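Local coordinates for protein 6-phosphogluconate dehydrogenase, NAD-binding (Mycolicibacterium smegmatis MC2 155, PDB 6SMT) that reduces imines to amines with S-enantioselectivity, using NADPH as the probable hydride donor, at residues Ala147-His152 / Leu162-Glu167; His192-Ala197 / Ile202-Leu207. All coordinates share one frame; numbering follows the deposited sequence.

Contact 1: Ala147-His152 / Leu162-Glu167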
ATOM      1  N   ALA B 147      22.771 -19.483 -17.461  1.00 18.50           N
ATOM      2  CA  ALA B 147      23.344 -19.305 -18.802  1.00 20.11           C
ATOM      3  C   ALA B 147      22.275 -19.018 -19.813  1.00 19.50           C
ATOM      4  O   ALA B 147      22.556 -18.341 -20.801  1.00 20.22           O
ATOM      5  CB  ALA B 147      24.040 -20.599 -19.194  1.00 22.67           C
ATOM      6  N   LEU B 148      21.077 -19.559 -19.616  1.00 17.56           N
ATOM      7  CA  LEU B 148      19.969 -19.355 -20.575  1.00 18.43           C
ATOM      8  C   LEU B 148      19.466 -17.925 -20.424  1.00 16.87           C
ATOM      9  O   LEU B 148      19.197 -17.223 -21.441  1.00 17.41           O
ATOM     10  CB  LEU B 148      18.893 -20.392 -20.267  1.00 19.47           C
ATOM     11  CG  LEU B 148      17.662 -20.318 -21.142  1.00 18.64           C
ATOM     12  CD1 LEU B 148      18.075 -20.632 -22.558  1.00 19.57           C
ATOM     13  CD2 LEU B 148      16.644 -21.337 -20.633  1.00 18.94           C
ATOM     14  N   PHE B 149      19.337 -17.403 -19.202  1.00 16.19           N
ATOM     15  CA  PHE B 149      19.053 -15.987 -19.007  1.00 15.84           C
ATOM     16  C   PHE B 149      20.121 -15.130 -19.724  1.00 16.40           C
ATOM     17  O   PHE B 149      19.798 -14.207 -20.414  1.00 17.13           O
ATOM     18  CB  PHE B 149      18.971 -15.687 -17.522  1.00 17.02           C
ATOM     19  CG  PHE B 149      18.877 -14.224 -17.233  1.00 16.75           C
ATOM     20  CD1 PHE B 149      17.679 -13.527 -17.359  1.00 18.10           C
ATOM     21  CD2 PHE B 149      19.976 -13.545 -16.774  1.00 18.14           C
ATOM     22  CE1 PHE B 149      17.613 -12.166 -17.106  1.00 18.20           C
ATOM     23  CE2 PHE B 149      19.923 -12.218 -16.478  1.00 18.11           C
ATOM     24  CZ  PHE B 149      18.754 -11.511 -16.689  1.00 18.24           C
ATOM     25  N   ASP B 150      21.381 -15.472 -19.511  1.00 18.00           N
ATOM     26  CA  ASP B 150      22.459 -14.660 -20.119  1.00 19.77           C
ATOM     27  C   ASP B 150      22.367 -14.698 -21.652  1.00 18.63           C
ATOM     28  O   ASP B 150      22.646 -13.647 -22.284  1.00 20.59           O
ATOM     29  CB  ASP B 150      23.817 -15.181 -19.634  1.00 22.44           C
ATOM     30  CG  ASP B 150      23.992 -15.000 -18.140  1.00 26.05           C
ATOM     31  OD1 ASP B 150      23.432 -14.054 -17.525  1.00 30.75           O
ATOM     32  OD2 ASP B 150      24.807 -15.748 -17.592  1.00 34.82           O
ATOM     33  N   GLU B 151      22.027 -15.814 -22.230  1.00 19.20           N
ATOM     34  CA  GLU B 151      21.883 -16.026 -23.699  1.00 20.91           C
ATOM     35  C   GLU B 151      20.878 -15.032 -24.262  1.00 20.58           C
ATOM     36  O   GLU B 151      21.068 -14.521 -25.393  1.00 23.34           O
ATOM     37  CB  GLU B 151      21.504 -17.453 -24.043  1.00 23.97           C
ATOM     38  CG  GLU B 151      21.155 -17.704 -25.499  1.00 30.50           C
ATOM     39  CD  GLU B 151      20.868 -19.162 -25.845  1.00 40.17           C
ATOM     40  OE1 GLU B 151      21.153 -20.061 -24.987  1.00 45.10           O
ATOM     41  OE2 GLU B 151      20.372 -19.382 -26.962  1.00 48.18           O
ATOM     42  N   HIS B 152      19.771 -14.755 -23.542  1.00 18.39           N
ATOM     43  CA  HIS B 152      18.611 -13.990 -24.060  1.00 18.54           C
ATOM     44  C   HIS B 152      18.539 -12.578 -23.474  1.00 18.76           C
ATOM     45  O   HIS B 152      17.703 -11.835 -23.894  1.00 18.56           O
ATOM     46  CB  HIS B 152      17.305 -14.757 -23.771  1.00 18.37           C
ATOM     47  CG  HIS B 152      17.304 -16.020 -24.547  1.00 19.43           C
ATOM     48  ND1 HIS B 152      17.235 -15.993 -25.967  1.00 19.99           N
ATOM     49  CD2 HIS B 152      17.384 -17.330 -24.186  1.00 21.16           C
ATOM     50  CE1 HIS B 152      17.333 -17.271 -26.387  1.00 23.00           C
ATOM     51  NE2 HIS B 152      17.375 -18.085 -25.321  1.00 23.49           N
ATOM     52  N   LEU B 162      16.011  -5.976 -15.726  1.00 14.55           N
ATOM     53  CA  LEU B 162      15.872  -7.420 -15.512  1.00 14.10           C
ATOM     54  C   LEU B 162      16.581  -7.873 -14.265  1.00 15.50           C
ATOM     55  O   LEU B 162      17.675  -7.354 -13.886  1.00 16.49           O
ATOM     56  CB  LEU B 162      16.446  -8.151 -16.724  1.00 14.84           C
ATOM     57  CG  LEU B 162      16.107  -7.634 -18.102  1.00 15.61           C
ATOM     58  CD1 LEU B 162      16.839  -8.521 -19.093  1.00 19.71           C
ATOM     59  CD2 LEU B 162      14.627  -7.566 -18.367  1.00 16.33           C
ATOM     60  N   THR B 163      15.987  -8.814 -13.542  1.00 13.91           N
ATOM     61  CA  THR B 163      16.644  -9.419 -12.373  1.00 14.38           C
ATOM     62  C   THR B 163      16.522 -10.928 -12.461  1.00 14.31           C
ATOM     63  O   THR B 163      15.370 -11.391 -12.520  1.00 15.51           O
ATOM     64  CB  THR B 163      16.036  -9.002 -11.013  1.00 14.76           C
ATOM     65  OG1 THR B 163      16.023  -7.571 -10.946  1.00 17.45           O
ATOM     66  CG2 THR B 163      16.858  -9.538  -9.852  1.00 15.85           C
ATOM     67  N   TRP B 164      17.648 -11.639 -12.473  1.00 14.45           N
ATOM     68  CA  TRP B 164      17.655 -13.103 -12.358  1.00 13.92           C
ATOM     69  C   TRP B 164      17.711 -13.444 -10.896  1.00 15.30           C
ATOM     70  O   TRP B 164      18.650 -13.023 -10.175  1.00 16.69           O
ATOM     71  CB  TRP B 164      18.777 -13.688 -13.217  1.00 14.48           C
ATOM     72  CG  TRP B 164      18.895 -15.174 -13.074  1.00 14.68           C
ATOM     73  CD1 TRP B 164      18.201 -16.066 -13.811  1.00 15.05           C
ATOM     74  CD2 TRP B 164      19.783 -15.909 -12.228  1.00 15.89           C
ATOM     75  NE1 TRP B 164      18.584 -17.332 -13.488  1.00 15.60           N
ATOM     76  CE2 TRP B 164      19.576 -17.265 -12.522  1.00 16.16           C
ATOM     77  CE3 TRP B 164      20.722 -15.532 -11.273  1.00 17.03           C
ATOM     78  CZ2 TRP B 164      20.302 -18.286 -11.899  1.00 17.77           C
ATOM     79  CZ3 TRP B 164      21.386 -16.546 -10.595  1.00 20.24           C
ATOM     80  CH2 TRP B 164      21.142 -17.892 -10.887  1.00 18.17           C
ATOM     81  N   VAL B 165      16.729 -14.248 -10.425  1.00 15.91           N
ATOM     82  CA  VAL B 165      16.611 -14.520  -8.971  1.00 15.50           C
ATOM     83  C   VAL B 165      17.042 -15.917  -8.604  1.00 16.00           C
ATOM     84  O   VAL B 165      16.989 -16.260  -7.406  1.00 19.08           O
ATOM     85  CB  VAL B 165      15.190 -14.183  -8.450  1.00 14.79           C
ATOM     86  CG1 VAL B 165      14.889 -12.732  -8.686  1.00 16.74           C
ATOM     87  CG2 VAL B 165      14.118 -15.063  -9.068  1.00 16.25           C
ATOM     88  N   GLY B 166      17.449 -16.761  -9.525  1.00 15.36           N
ATOM     89  CA  GLY B 166      17.976 -18.071  -9.178  1.00 15.71           C
ATOM     90  C   GLY B 166      17.610 -19.179 -10.123  1.00 14.98           C
ATOM     91  O   GLY B 166      16.848 -18.997 -11.090  1.00 16.18           O
ATOM     92  N   GLU B 167      18.195 -20.344  -9.880  1.00 15.98           N
ATOM     93  CA  GLU B 167      18.124 -21.445 -10.787  1.00 17.33           C
ATOM     94  C   GLU B 167      16.788 -22.185 -10.663  1.00 16.58           C
ATOM     95  O   GLU B 167      16.336 -22.799 -11.659  1.00 17.86           O
ATOM     96  CB  GLU B 167      19.236 -22.476 -10.466  1.00 17.59           C
ATOM     97  CG  GLU B 167      20.638 -21.993 -10.823  1.00 19.57           C
ATOM     98  CD  GLU B 167      20.928 -22.180 -12.305  1.00 20.90           C
ATOM     99  OE1 GLU B 167      20.442 -23.190 -12.864  1.00 21.61           O
ATOM    100  OE2 GLU B 167      21.689 -21.383 -12.877  1.00 23.71           O
TER
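Leu162, the first residue of segment 162-167 to reach helix 146-156, sets its CB near the plane of the Phe149 ring, at the ring's edge, with CB 4.1 Å from Phe149 CZ. Thr163 points away from the helix, as a strand residue between two inward ones does, and Trp164 returns to it. Trp164 CB lies over one face of the Phe149 ring in a CH-pi contact, 3.8 Å from the ring centroid and 14° off the normal. The same ring is thus met at its edge by one strand residue and on its face by the next inward one. Phe149 reaches both because its CG lies anti to the backbone N (chi1 172°), which carries the ring out from the helix to the strand. The indole itself slants against the phenyl ring, the planes at 31°, and its CD1 comes 3.8 Å from Phe149 CB. Gly166 brings its N over the centre of one indole face, 3.6 Å above the plane, while CG of Glu167 lies at the indole edge. The orientation of the indole is further fixed by a hydrogen bond from Trp164 NE1 to Gly144 O. The contact closes the beta-alpha-beta unit of strand 139-143, helix 146-156 and strand 161-164 at one margin of the Rossmann-type sheet; Phe142 of strand 139-143 also meets Phe149, and Thr163 packs on His210 of the second subunit.

Contact 2: His192-Ala197 / Ile202-Leu207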
ATOM      1  N   HIS B 192     -10.989   1.285  -1.309  1.00 12.73           N
ATOM      2  CA  HIS B 192     -11.821   1.411  -0.108  1.00 14.07           C
ATOM      3  C   HIS B 192     -11.749   2.849   0.404  1.00 14.82           C
ATOM      4  O   HIS B 192     -12.791   3.472   0.715  1.00 15.58           O
ATOM      5  CB  HIS B 192     -11.371   0.371   0.899  1.00 15.39           C
ATOM      6  CG  HIS B 192     -12.224   0.328   2.088  1.00 15.53           C
ATOM      7  ND1 HIS B 192     -11.999   1.140   3.163  1.00 15.52           N
ATOM      8  CD2 HIS B 192     -13.298  -0.432   2.354  1.00 16.68           C
ATOM      9  CE1 HIS B 192     -12.938   0.846   4.105  1.00 16.71           C
ATOM     10  NE2 HIS B 192     -13.732  -0.072   3.594  1.00 16.09           N
ATOM     11  N   ALA B 193     -10.544   3.362   0.503  1.00 13.42           N
ATOM     12  CA  ALA B 193     -10.333   4.737   0.989  1.00 12.83           C
ATOM     13  C   ALA B 193     -11.092   5.716   0.127  1.00 13.38           C
ATOM     14  O   ALA B 193     -11.671   6.699   0.687  1.00 13.93           O
ATOM     15  CB  ALA B 193      -8.879   5.037   1.003  1.00 13.07           C
ATOM     16  N   LEU B 194     -11.020   5.594  -1.192  1.00 13.19           N
ATOM     17  CA  LEU B 194     -11.770   6.522  -2.055  1.00 14.25           C
ATOM     18  C   LEU B 194     -13.256   6.458  -1.718  1.00 16.67           C
ATOM     19  O   LEU B 194     -13.898   7.526  -1.731  1.00 17.10           O
ATOM     20  CB  LEU B 194     -11.566   6.209  -3.536  1.00 14.73           C
ATOM     21  CG  LEU B 194     -10.213   6.480  -4.125  1.00 15.21           C
ATOM     22  CD1 LEU B 194     -10.242   6.286  -5.622  1.00 17.04           C
ATOM     23  CD2 LEU B 194      -9.681   7.858  -3.778  1.00 17.47           C
ATOM     24  N   MET B 195     -13.820   5.265  -1.485  1.00 16.64           N
ATOM     25  CA  MET B 195     -15.277   5.163  -1.269  1.00 18.55           C
ATOM     26  C   MET B 195     -15.615   5.820   0.063  1.00 19.61           C
ATOM     27  O   MET B 195     -16.680   6.507   0.171  1.00 19.12           O
ATOM     28  CB  MET B 195     -15.698   3.696  -1.272  1.00 20.09           C
ATOM     29  CG  MET B 195     -15.517   3.065  -2.546  1.00 24.41           C
ATOM     30  SD  MET B 195     -16.685   3.635  -3.761  1.00 34.83           S
ATOM     31  CE  MET B 195     -17.981   2.537  -3.167  1.00 34.80           C
ATOM     32  N   VAL B 196     -14.820   5.632   1.106  1.00 17.73           N
ATOM     33  CA  VAL B 196     -15.133   6.214   2.435  1.00 18.56           C
ATOM     34  C   VAL B 196     -14.921   7.722   2.334  1.00 19.09           C
ATOM     35  O   VAL B 196     -15.766   8.482   2.876  1.00 19.36           O
ATOM     36  CB  VAL B 196     -14.285   5.606   3.530  1.00 20.29           C
ATOM     37  CG1 VAL B 196     -14.557   6.331   4.843  1.00 22.96           C
ATOM     38  CG2 VAL B 196     -14.592   4.123   3.659  1.00 21.63           C
ATOM     39  N   ALA B 197     -13.921   8.209   1.656  1.00 15.70           N
ATOM     40  CA  ALA B 197     -13.680   9.660   1.468  1.00 16.07           C
ATOM     41  C   ALA B 197     -14.890  10.232   0.729  1.00 16.28           C
ATOM     42  O   ALA B 197     -15.373  11.348   1.175  1.00 16.89           O
ATOM     43  CB  ALA B 197     -12.384   9.873   0.744  1.00 15.95           C
ATOM     44  N   ILE B 202     -15.352  14.107   0.329  1.00 16.49           N
ATOM     45  CA  ILE B 202     -14.009  14.325  -0.235  1.00 16.18           C
ATOM     46  C   ILE B 202     -13.872  13.535  -1.535  1.00 16.22           C
ATOM     47  O   ILE B 202     -13.837  12.307  -1.493  1.00 16.17           O
ATOM     48  CB  ILE B 202     -12.918  13.890   0.785  1.00 15.57           C
ATOM     49  CG1 ILE B 202     -13.102  14.539   2.156  1.00 17.20           C
ATOM     50  CG2 ILE B 202     -11.554  14.087   0.184  1.00 15.86           C
ATOM     51  CD1 ILE B 202     -12.289  13.824   3.275  1.00 17.80           C
ATOM     52  N   GLU B 203     -13.874  14.237  -2.676  1.00 16.41           N
ATOM     53  CA  GLU B 203     -13.777  13.588  -4.001  1.00 17.88           C
ATOM     54  C   GLU B 203     -12.350  13.089  -4.162  1.00 16.70           C
ATOM     55  O   GLU B 203     -11.426  13.576  -3.520  1.00 16.72           O
ATOM     56  CB  GLU B 203     -14.249  14.574  -5.043  1.00 19.22           C
ATOM     57  CG  GLU B 203     -15.781  14.731  -5.004  1.00 22.49           C
ATOM     58  CD  GLU B 203     -16.487  13.459  -5.441  1.00 25.54           C
ATOM     59  OE1 GLU B 203     -16.384  13.169  -6.649  1.00 31.92           O
ATOM     60  OE2 GLU B 203     -16.940  12.613  -4.599  1.00 27.59           O
ATOM     61  N   PRO B 204     -12.142  12.118  -5.081  1.00 16.95           N
ATOM     62  CA  PRO B 204     -10.830  11.541  -5.258  1.00 17.63           C
ATOM     63  C   PRO B 204      -9.799  12.604  -5.573  1.00 17.12           C
ATOM     64  O   PRO B 204      -8.684  12.552  -5.060  1.00 17.47           O
ATOM     65  CB  PRO B 204     -11.061  10.537  -6.417  1.00 17.19           C
ATOM     66  CG  PRO B 204     -12.479  10.105  -6.210  1.00 17.87           C
ATOM     67  CD  PRO B 204     -13.198  11.367  -5.776  1.00 18.40           C
ATOM     68  N   SER B 205     -10.142  13.576  -6.406  1.00 17.31           N
ATOM     69  CA  SER B 205      -9.165  14.626  -6.778  1.00 18.35           C
ATOM     70  C   SER B 205      -8.679  15.432  -5.565  1.00 17.75           C
ATOM     71  O   SER B 205      -7.539  15.876  -5.583  1.00 18.29           O
ATOM     72  CB  SER B 205      -9.697  15.554  -7.822  1.00 20.68           C
ATOM     73  OG  SER B 205     -10.923  16.081  -7.423  1.00 27.96           O
ATOM     74  N   GLU B 206      -9.539  15.569  -4.557  1.00 17.15           N
ATOM     75  CA  GLU B 206      -9.163  16.336  -3.345  1.00 16.94           C
ATOM     76  C   GLU B 206      -8.314  15.433  -2.429  1.00 16.35           C
ATOM     77  O   GLU B 206      -7.349  15.952  -1.772  1.00 15.84           O
ATOM     78  CB  GLU B 206     -10.374  16.870  -2.614  1.00 16.75           C
ATOM     79  CG  GLU B 206      -9.991  17.785  -1.490  1.00 16.30           C
ATOM     80  CD  GLU B 206     -11.180  18.418  -0.789  1.00 18.24           C
ATOM     81  OE1 GLU B 206     -12.324  17.936  -0.905  1.00 21.40           O
ATOM     82  OE2 GLU B 206     -10.882  19.306   0.031  1.00 19.95           O
ATOM     83  N   LEU B 207      -8.579  14.149  -2.396  1.00 14.99           N
ATOM     84  CA  LEU B 207      -7.749  13.248  -1.559  1.00 14.25           C
ATOM     85  C   LEU B 207      -6.370  13.006  -2.131  1.00 14.77           C
ATOM     86  O   LEU B 207      -5.430  12.822  -1.384  1.00 14.32           O
ATOM     87  CB  LEU B 207      -8.473  11.907  -1.423  1.00 15.08           C
ATOM     88  CG  LEU B 207      -7.905  10.989  -0.348  1.00 15.19           C
ATOM     89  CD1 LEU B 207      -8.227  11.534   1.059  1.00 16.25           C
ATOM     90  CD2 LEU B 207      -8.432   9.599  -0.495  1.00 16.39           C
TER
HETATM   91  O   HOH W   1     -12.835   9.994  -2.887  1.00 20.11           O
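Ala197 and Ile202 meet through both backbone and side chains where the end of helix 171-199 approaches the short link to helix 204-231. Ile202 N donates to Ala197 O over 2.9 Å, with an N-H...O angle of 159°; the donor stands 42° out of the carbonyl plane, above it. With this bond in place Ala197 CB lies 4.1 Å from Ile202 CB. This is the close part of the contact: a methyl group is all that Ala197 places between the backbones. Farther back along helix 171-199 the chains part, and Leu194, Pro204 and Leu207 make the contact through their side chains. Leu194 sends its CD2 to Leu207 CD2, 3.9 Å away, and to Pro204 CB, 4.0 Å away, crossing the proline at about a right angle. Leu207 has CG anti to its backbone N (chi1 -167°), which directs the branch back to helix 171-199, where CD2 also approaches Ala197 CB. On the looser side a water donates to Leu194 O and to Ile202 O, each at 2.9 Å, bridging two carbonyls that could not bond to each other. Glu203, at the N-cap position of helix 204-231, folds its carboxylate back to a salt bridge with Arg198, just after segment 192-197. The contact lies where helix 171-199 joins helix 204-231 in the C-terminal helical domain, and the second subunit lies against it, with its Phe175 on Ile202 and its Glu230 on Pro204.

How the contacts relate
The two contacts stand on opposite sides of the chain's centre, their own centres about 42 Å apart, and share no element, although strand 161-164 of contact 1 is followed in the chain by helix 171-199 of contact 2. Contact 1 is partly buried at the margin of the nucleotide-binding domain and is held across its segments by aromatic and aliphatic packing. Contact 2, buried throughout its touching residues, relies on smaller aliphatic groups and adds a direct backbone bond and a water bridge. Here the helix on the sheet edge meets its strand through side chains, while the short link between two helices brings main-chain atoms into bonding range.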